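PDB 7OL1: L-threonine 3-dehydrogenase from Clostridioides difficile, which probably catalyses the NAD-dependent oxidation of the hydroxyl-bearing carbon of L-threonine. Local coordinates for residues Thr229-Met234 / Asp298-Ser303; Thr151-Leu156 / Ala259-Ala264. All blocks are in the same frame, centred on the assembly; numbering follows the deposited sequence.

Contact 1 (Thr229-Met234 / Asp298-Ser303); sequences TKMDMM and DSWPNS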
loop_
_atom_site.group_PDB
_atom_site.type_symbol
_atom_site.label_atom_id
_atom_site.label_comp_id
_atom_site.label_asym_id
_atom_site.label_seq_id
_atom_site.Cartn_x
_atom_site.Cartn_y
_atom_site.Cartn_z
ATOM N N THR A 229 1.817 -11.485 27.262
ATOM C CA THR A 229 1.677 -10.932 25.883
ATOM C C THR A 229 0.603 -9.831 25.875
ATOM O O THR A 229 -0.567 -10.139 26.130
ATOM C CB THR A 229 1.385 -12.027 24.850
ATOM O OG1 THR A 229 2.448 -12.981 24.873
ATOM C CG2 THR A 229 1.257 -11.464 23.453
ATOM N N LYS A 230 0.990 -8.584 25.592
ATOM C CA LYS A 230 0.091 -7.405 25.681
ATOM C C LYS A 230 -0.378 -7.029 24.269
ATOM O O LYS A 230 0.432 -7.184 23.301
ATOM C CB LYS A 230 0.791 -6.259 26.427
ATOM C CG LYS A 230 0.570 -6.259 27.940
ATOM C CD LYS A 230 1.218 -5.093 28.682
ATOM C CE LYS A 230 0.331 -4.485 29.755
ATOM N NZ LYS A 230 0.149 -3.033 29.521
ATOM N N MET A 231 -1.641 -6.581 24.161
ATOM C CA MET A 231 -2.344 -6.264 22.882
ATOM C C MET A 231 -3.364 -5.140 23.094
ATOM O O MET A 231 -3.965 -5.077 24.175
ATOM C CB MET A 231 -3.080 -7.500 22.356
ATOM C CG MET A 231 -2.339 -8.197 21.228
ATOM S SD MET A 231 -3.001 -9.829 20.795
ATOM C CE MET A 231 -3.268 -10.532 22.422
ATOM N N ASP A 232 -3.620 -4.299 22.094
ATOM C CA ASP A 232 -4.793 -3.398 22.219
ATOM C C ASP A 232 -6.079 -4.212 22.050
ATOM O O ASP A 232 -6.104 -5.154 21.211
ATOM C CB ASP A 232 -4.816 -2.268 21.210
ATOM C CG ASP A 232 -3.714 -1.267 21.424
ATOM O OD1 ASP A 232 -2.573 -1.563 20.963
ATOM O OD2 ASP A 232 -4.017 -0.207 22.019
ATOM N N MET A 233 -7.099 -3.805 22.802
ATOM C CA MET A 233 -8.469 -4.332 22.762
ATOM C C MET A 233 -9.443 -3.171 22.942
ATOM O O MET A 233 -9.029 -2.091 23.434
ATOM C CB MET A 233 -8.721 -5.335 23.878
ATOM C CG MET A 233 -7.805 -6.500 23.829
ATOM S SD MET A 233 -8.321 -7.667 22.627
ATOM C CE MET A 233 -7.097 -8.941 22.923
ATOM N N MET A 234 -10.690 -3.424 22.547
ATOM C CA MET A 234 -11.823 -2.488 22.687
ATOM C C MET A 234 -13.122 -3.319 22.767
ATOM O O MET A 234 -13.209 -4.383 22.114
ATOM C CB MET A 234 -11.803 -1.509 21.507
ATOM C CG MET A 234 -12.792 -0.375 21.667
ATOM S SD MET A 234 -12.730 0.945 20.417
ATOM C CE MET A 234 -10.963 1.164 20.247
ATOM N N ASP A 298 2.887 -11.078 18.352
ATOM C CA ASP A 298 4.263 -10.536 18.474
ATOM C C ASP A 298 4.529 -9.575 17.295
ATOM O O ASP A 298 5.240 -8.602 17.547
ATOM C CB ASP A 298 5.287 -11.667 18.678
ATOM C CG ASP A 298 5.286 -12.357 20.054
ATOM O OD1 ASP A 298 4.680 -11.794 21.029
ATOM O OD2 ASP A 298 5.911 -13.469 20.159
ATOM N N SER A 299 3.973 -9.775 16.082
ATOM C CA SER A 299 4.041 -8.796 14.944
ATOM C C SER A 299 3.605 -7.417 15.445
ATOM O O SER A 299 4.168 -6.375 15.021
ATOM C CB SER A 299 3.133 -9.131 13.760
ATOM O OG SER A 299 3.410 -10.389 13.186
ATOM N N TRP A 300 2.576 -7.439 16.287
ATOM C CA TRP A 300 1.664 -6.300 16.519
ATOM C C TRP A 300 2.119 -5.496 17.721
ATOM O O TRP A 300 2.391 -6.056 18.776
ATOM C CB TRP A 300 0.243 -6.796 16.777
ATOM C CG TRP A 300 -0.507 -7.365 15.616
ATOM C CD1 TRP A 300 -0.258 -7.262 14.275
ATOM C CD2 TRP A 300 -1.728 -8.097 15.745
ATOM N NE1 TRP A 300 -1.229 -7.918 13.562
ATOM C CE2 TRP A 300 -2.152 -8.425 14.441
ATOM C CE3 TRP A 300 -2.481 -8.510 16.848
ATOM C CZ2 TRP A 300 -3.309 -9.163 14.215
ATOM C CZ3 TRP A 300 -3.617 -9.243 16.622
ATOM C CH2 TRP A 300 -4.024 -9.558 15.324
ATOM N N PRO A 301 2.064 -4.158 17.623
ATOM C CA PRO A 301 2.153 -3.305 18.799
ATOM C C PRO A 301 1.421 -3.824 20.052
ATOM O O PRO A 301 0.450 -4.589 19.956
ATOM C CB PRO A 301 1.494 -2.005 18.331
ATOM C CG PRO A 301 1.694 -1.971 16.828
ATOM C CD PRO A 301 1.855 -3.407 16.382
ATOM N N ASN A 302 1.920 -3.372 21.207
ATOM C CA ASN A 302 1.407 -3.694 22.558
ATOM C C ASN A 302 0.326 -2.669 22.898
ATOM O O ASN A 302 -0.639 -3.048 23.628
ATOM C CB ASN A 302 2.513 -3.666 23.618
ATOM C CG ASN A 302 3.728 -4.493 23.252
ATOM O OD1 ASN A 302 3.598 -5.638 22.809
ATOM N ND2 ASN A 302 4.911 -3.912 23.429
ATOM N N SER A 303 0.488 -1.431 22.407
ATOM C CA SER A 303 -0.435 -0.297 22.699
ATOM C C SER A 303 -0.244 0.811 21.661
ATOM O O SER A 303 0.905 1.043 21.250
ATOM C CB SER A 303 -0.229 0.222 24.106
ATOM O OG SER A 303 0.933 1.033 24.179
#
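M231 and W300 meet across this contact through a sulfur and a ring edge. M231 SD lies 4.2 Å from W300 CE3. It sits 5.4 Å from the centroid of the six-membered ring and 79° off the ring normal. This is an edge-on Met-aromatic contact, not one over the face. The M231 chain runs extended through chi2 (169°) and bends only at chi3, so CE turns aside after the sulfur has reached the indole.

Side chain and backbone of K230 and M231 pack on N302. The CB atoms of K230 and N302 are 4.2 Å apart. M231 C lies 3.5 Å from N302 O, but no hydrogen bond joins the two segments. D232 packs separately, on S303. With D232 CG beside its own backbone N (chi1 -67°), the carboxylate comes to lie alongside the S303 backbone.

A hydrogen bond from L304 N to D232 OD2 helps hold that carboxylate beside 298-303, and T263 OG1 is a probable, unusually short second partner of OD2. N302 O accepts from S266 OG, and S303 OG bonds to M150 N. At the other end, T229 OG1 and D298 OD1 both bond to Q294 NE2, while Y207 of helix 207-217 touches M231.

W300 is the first residue to leave helical geometry after helix 291-299. The contact therefore packs the exit of that helix against the approach to strand 232-235. That strand belongs to the mixed sheet of the Rossmann-type fold of this family.

Contact 2 (Thr151-Leu156 / Ala259-Ala264); sequences TPQDTL and AFNITA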
loop_
_atom_site.group_PDB
_atom_site.type_symbol
_atom_site.label_atom_id
_atom_site.label_comp_id
_atom_site.label_asym_id
_atom_site.label_seq_id
_atom_site.Cartn_x
_atom_site.Cartn_y
_atom_site.Cartn_z
ATOM N N THR A 151 2.406 3.503 19.927
ATOM C CA THR A 151 2.670 3.537 18.470
ATOM C C THR A 151 2.044 4.815 17.951
ATOM O O THR A 151 0.861 5.050 18.143
ATOM C CB THR A 151 2.134 2.311 17.732
ATOM O OG1 THR A 151 2.679 1.166 18.383
ATOM C CG2 THR A 151 2.518 2.305 16.272
ATOM N N PRO A 152 2.837 5.700 17.336
ATOM C CA PRO A 152 2.295 6.922 16.754
ATOM C C PRO A 152 1.233 6.674 15.678
ATOM O O PRO A 152 1.164 5.590 15.174
ATOM C CB PRO A 152 3.502 7.532 16.048
ATOM C CG PRO A 152 4.682 6.964 16.801
ATOM C CD PRO A 152 4.284 5.548 17.131
ATOM N N GLN A 153 0.505 7.732 15.337
ATOM C CA GLN A 153 -0.508 7.799 14.258
ATOM C C GLN A 153 0.211 7.629 12.921
ATOM O O GLN A 153 -0.206 6.741 12.140
ATOM C CB GLN A 153 -1.283 9.118 14.371
ATOM C CG GLN A 153 -2.255 9.407 13.233
ATOM C CD GLN A 153 -3.134 8.214 12.983
ATOM O OE1 GLN A 153 -3.825 7.735 13.875
ATOM N NE2 GLN A 153 -3.005 7.672 11.789
ATOM N N ASP A 154 1.222 8.454 12.651
ATOM C CA ASP A 154 2.053 8.348 11.418
ATOM C C ASP A 154 3.336 7.608 11.787
ATOM O O ASP A 154 3.956 7.999 12.762
ATOM C CB ASP A 154 2.307 9.704 10.764
ATOM C CG ASP A 154 1.038 10.510 10.548
ATOM O OD1 ASP A 154 0.040 9.923 10.097
ATOM O OD2 ASP A 154 1.064 11.716 10.830
ATOM N N THR A 155 3.663 6.521 11.090
ATOM C CA THR A 155 4.838 5.684 11.416
ATOM C C THR A 155 5.035 4.644 10.320
ATOM O O THR A 155 4.464 4.775 9.278
ATOM C CB THR A 155 4.728 5.080 12.827
ATOM O OG1 THR A 155 5.907 4.313 13.119
ATOM C CG2 THR A 155 3.499 4.220 13.014
ATOM N N LEU A 156 5.872 3.671 10.595
ATOM C CA LEU A 156 6.364 2.669 9.644
ATOM C C LEU A 156 5.258 1.613 9.557
ATOM O O LEU A 156 4.830 1.123 10.640
ATOM C CB LEU A 156 7.701 2.169 10.203
ATOM C CG LEU A 156 8.511 1.229 9.325
ATOM C CD1 LEU A 156 9.924 1.748 9.175
ATOM C CD2 LEU A 156 8.506 -0.203 9.873
ATOM N N ALA A 259 -6.015 5.793 8.359
ATOM C CA ALA A 259 -7.062 5.681 9.363
ATOM C C ALA A 259 -6.489 5.936 10.765
ATOM O O ALA A 259 -5.296 5.649 11.007
ATOM C CB ALA A 259 -7.652 4.290 9.334
ATOM N N PHE A 260 -7.362 6.303 11.694
ATOM C CA PHE A 260 -6.999 6.806 13.038
ATOM C C PHE A 260 -6.766 5.623 13.951
ATOM O O PHE A 260 -7.675 4.816 14.021
ATOM C CB PHE A 260 -8.129 7.634 13.640
ATOM C CG PHE A 260 -8.260 9.035 13.110
ATOM C CD1 PHE A 260 -7.557 10.069 13.689
ATOM C CD2 PHE A 260 -9.153 9.347 12.105
ATOM C CE1 PHE A 260 -7.699 11.377 13.241
ATOM C CE2 PHE A 260 -9.287 10.653 11.649
ATOM C CZ PHE A 260 -8.549 11.666 12.204
ATOM N N ASN A 261 -5.626 5.563 14.640
ATOM C CA ASN A 261 -5.440 4.661 15.800
ATOM C C ASN A 261 -6.549 4.928 16.813
ATOM O O ASN A 261 -6.828 6.126 17.124
ATOM C CB ASN A 261 -4.158 4.913 16.569
ATOM C CG ASN A 261 -2.909 4.568 15.818
ATOM O OD1 ASN A 261 -2.956 3.841 14.831
ATOM N ND2 ASN A 261 -1.799 5.091 16.315
ATOM N N ILE A 262 -7.149 3.869 17.331
ATOM C CA ILE A 262 -8.038 4.003 18.504
ATOM C C ILE A 262 -7.742 2.818 19.393
ATOM O O ILE A 262 -7.234 1.812 18.894
ATOM C CB ILE A 262 -9.522 4.081 18.125
ATOM C CG1 ILE A 262 -9.987 2.848 17.360
ATOM C CG2 ILE A 262 -9.836 5.335 17.351
ATOM C CD1 ILE A 262 -11.510 2.762 17.260
ATOM N N THR A 263 -8.004 2.979 20.677
ATOM C CA THR A 263 -7.833 1.900 21.674
ATOM C C THR A 263 -8.484 2.354 22.976
ATOM O O THR A 263 -8.770 3.586 23.117
ATOM C CB THR A 263 -6.362 1.530 21.839
ATOM O OG1 THR A 263 -6.329 0.323 22.602
ATOM C CG2 THR A 263 -5.594 2.654 22.491
ATOM N N ALA A 264 -8.779 1.368 23.824
ATOM C CA ALA A 264 -9.454 1.526 25.129
ATOM C C ALA A 264 -8.606 0.898 26.233
ATOM O O ALA A 264 -8.803 1.280 27.390
ATOM C CB ALA A 264 -10.808 0.867 25.066
#
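Q153 and N261 carry this contact, each with a side-chain amide that bonds to the backbone of the facing segment. Q153 uses both ends of its amide. Its OE1 accepts from N261 N at 2.9 Å, with an N-H...O angle of 161°. The donor lies in the carbonyl plane of the Q153 amide. Its NE2 donates to A259 O at 3.2 Å. Here the donor stands above the plane of the A259 carbonyl, 46° out of it, although A259 O lies close to the amide plane of Q153. The two bonds span F260 and hold the amide's rotation. Q153 CG is anti to the backbone N (chi1 173°), and a bend at chi2 turns the amide to the strand.

N261 answers with one weaker bond. Its ND2 makes a weak hydrogen bond to P152 O at 3.2 Å. T151 O is equally near ND2, but the angle is too poor for a bond. The other end of this amide, OD1, accepts from R189 NH1. The same R189 nitrogen also bonds to Q153 O, so one guanidinium group ties both segments to strand 184-194.

Little else touches between the segments beyond the Q153 amide, which rests against the backbone of F260. On the far side of the loop, L156 packs on D154 of the second subunit, so the loop also reaches the dimer interface.

The contact is buried and mainly polar. Segment 151-156 has no regular strand of its own. Bonds from side-chain amides to backbone groups make the join to strand 260-261, and they supply partners for buried peptide N-H and C=O groups there.

Both contacts reach the same mixed sheet, and their centres are 12 Å apart. Contact 2 is buried and joins a loop to strand 260-261 by hydrogen bonds. Contact 1 is partly buried, with K230 and D298 exposed, and has no hydrogen bond between its segments. It is made of packing: a Met-aromatic contact, side chains and backbone. The two also touch directly. T151 N probably donates a hydrogen bond to S303 O, and P301 packs on T151. M234 packs on I262. Along the chain their segments alternate. Strands 232-235 and 260-261 both pair with strand 184-194.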